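Xylose isomerase domain protein TIM barrel (Planctomyces limnophilus, PDB 3TVA) binds magnesium in a TIM barrel of the xylose isomerase-like family and probably acts as an isomerase. Local coordinates at residues 99-102 and 103-107. Numbering follows the deposited sequence.
Sequences SRVA and EMKEI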
loop_
_atom_site.group_PDB
_atom_site.type_symbol
_atom_site.label_atom_id
_atom_site.label_comp_id
_atom_site.label_asym_id
_atom_site.label_seq_id
_atom_site.Cartn_x
_atom_site.Cartn_y
_atom_site.Cartn_z
ATOM N N SER A 99 -1.772 20.030 5.836
ATOM C CA SER A 99 -0.352 19.722 5.687
ATOM C C SER A 99 -0.120 18.405 4.942
ATOM O O SER A 99 0.805 18.288 4.138
ATOM C CB SER A 99 0.336 19.672 7.052
ATOM O OG SER A 99 1.711 19.362 6.900
ATOM N N ARG A 100 -0.958 17.411 5.205
ATOM C CA ARG A 100 -0.775 16.116 4.565
ATOM C C ARG A 100 -1.272 16.109 3.128
ATOM O O ARG A 100 -0.704 15.431 2.271
ATOM C CB ARG A 100 -1.404 15.009 5.415
ATOM C CG ARG A 100 -0.668 14.864 6.749
ATOM C CD ARG A 100 -1.265 13.775 7.630
ATOM N NE ARG A 100 -0.571 13.692 8.913
ATOM C CZ ARG A 100 -0.975 12.927 9.924
ATOM N NH1 ARG A 100 -2.080 12.190 9.796
ATOM N NH2 ARG A 100 -0.287 12.905 11.058
ATOM N N VAL A 101 -2.325 16.871 2.861
ATOM C CA VAL A 101 -2.773 17.064 1.490
ATOM C C VAL A 101 -1.654 17.702 0.652
ATOM O O VAL A 101 -1.349 17.227 -0.452
ATOM C CB VAL A 101 -4.053 17.927 1.444
ATOM C CG1 VAL A 101 -4.400 18.356 0.001
ATOM C CG2 VAL A 101 -5.199 17.162 2.066
ATOM N N ALA A 102 -1.048 18.772 1.174
ATOM C CA ALA A 102 0.063 19.441 0.490
ATOM C C ALA A 102 1.276 18.506 0.326
ATOM O O ALA A 102 1.942 18.504 -0.713
ATOM C CB ALA A 102 0.479 20.750 1.234
ATOM N N GLU A 103 1.550 17.702 1.343
ATOM C CA GLU A 103 2.605 16.702 1.236
ATOM C C GLU A 103 2.318 15.661 0.156
ATOM O O GLU A 103 3.234 15.272 -0.569
ATOM C CB GLU A 103 2.844 15.992 2.564
ATOM C CG GLU A 103 3.744 16.730 3.504
ATOM C CD GLU A 103 4.426 15.786 4.476
ATOM O OE1 GLU A 103 4.064 15.811 5.671
ATOM O OE2 GLU A 103 5.314 15.011 4.044
HETATM N N MSE A 104 1.071 15.200 0.046
HETATM C CA MSE A 104 0.729 14.195 -0.982
HETATM C C MSE A 104 0.919 14.793 -2.374
HETATM O O MSE A 104 1.314 14.102 -3.322
HETATM C CB MSE A 104 -0.724 13.693 -0.846
HETATM C CG MSE A 104 -0.931 12.537 0.113
HETATM SE SE MSE A 104 0.203 10.979 -0.244
HETATM C CE MSE A 104 -0.370 10.548 -2.010
ATOM N N LYS A 105 0.619 16.078 -2.508
ATOM C CA LYS A 105 0.878 16.750 -3.782
ATOM C C LYS A 105 2.372 16.872 -4.111
ATOM O O LYS A 105 2.750 16.711 -5.261
ATOM C CB LYS A 105 0.180 18.102 -3.862
ATOM C CG LYS A 105 -1.351 17.977 -3.875
ATOM C CD LYS A 105 -2.004 19.355 -3.931
ATOM C CE LYS A 105 -3.505 19.244 -3.713
ATOM N NZ LYS A 105 -4.137 20.579 -3.702
ATOM N N GLU A 106 3.216 17.141 -3.119
ATOM C CA GLU A 106 4.670 17.114 -3.344
ATOM C C GLU A 106 5.149 15.708 -3.684
ATOM O O GLU A 106 6.068 15.534 -4.470
ATOM C CB GLU A 106 5.435 17.556 -2.103
ATOM C CG GLU A 106 5.268 18.986 -1.698
ATOM C CD GLU A 106 5.870 19.223 -0.317
ATOM O OE1 GLU A 106 5.277 20.011 0.462
ATOM O OE2 GLU A 106 6.923 18.591 -0.015
ATOM N N ILE A 107 4.542 14.701 -3.060
ATOM C CA ILE A 107 4.906 13.323 -3.350
ATOM C C ILE A 107 4.494 12.967 -4.783
ATOM O O ILE A 107 5.235 12.294 -5.503
ATOM C CB ILE A 107 4.332 12.358 -2.286
ATOM C CG1 ILE A 107 5.140 12.506 -0.983
ATOM C CG2 ILE A 107 4.372 10.907 -2.768
ATOM C CD1 ILE A 107 4.392 12.013 0.257
#
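Val101 and Lys105, one turn apart on helix 97-114, illustrate how an outer helix of a TIM barrel shares its side chains between the barrel wall and its flanks. CG1 of Val101 lies anti to the backbone N (chi1 170°), which sets it beside the lysine chain; the two side chains run alongside each other in the same direction, and the methyl meets Lys105 CE at 3.9 Å. Lys105 is extended beyond CG, and that CG passes 3.5 Å from Val101 O.

The backbone of this turn follows the alpha-helical i to i+4 pattern. Four successive amides, from Glu103 to Glu106, bond to the carbonyls of Ser99, Arg100, Val101 and Ala102, with Met104 N lying 2.9 Å from Arg100 O.

Met104, a selenomethionine, faces the barrel wall. Its CG is 3.6 Å from Arg100 O, but bends at chi2 and chi3 then turn the selenium-bearing end away from the preceding turn; the side chain packs on Ile119 and Leu121 of strand 118-121 and on Leu144. Arg100, extended beyond CG, is buried, its guanidinium held by backbone carbonyls of Thr88, Gly90 and Asp75.

The charged ends of two further side chains tie the helix to its surroundings, Lys105 NZ through a salt bridge with Asp143 on the neighbouring helix 132-149 and the carboxylate of Glu103, on another side of the helix, through one with Arg48. The CG of Glu103, set beside the backbone N, rests 3.4 Å from Ser99 O. Three residues further along, Glu106 CG makes the same approach, 3.5 Å from Ala102 O.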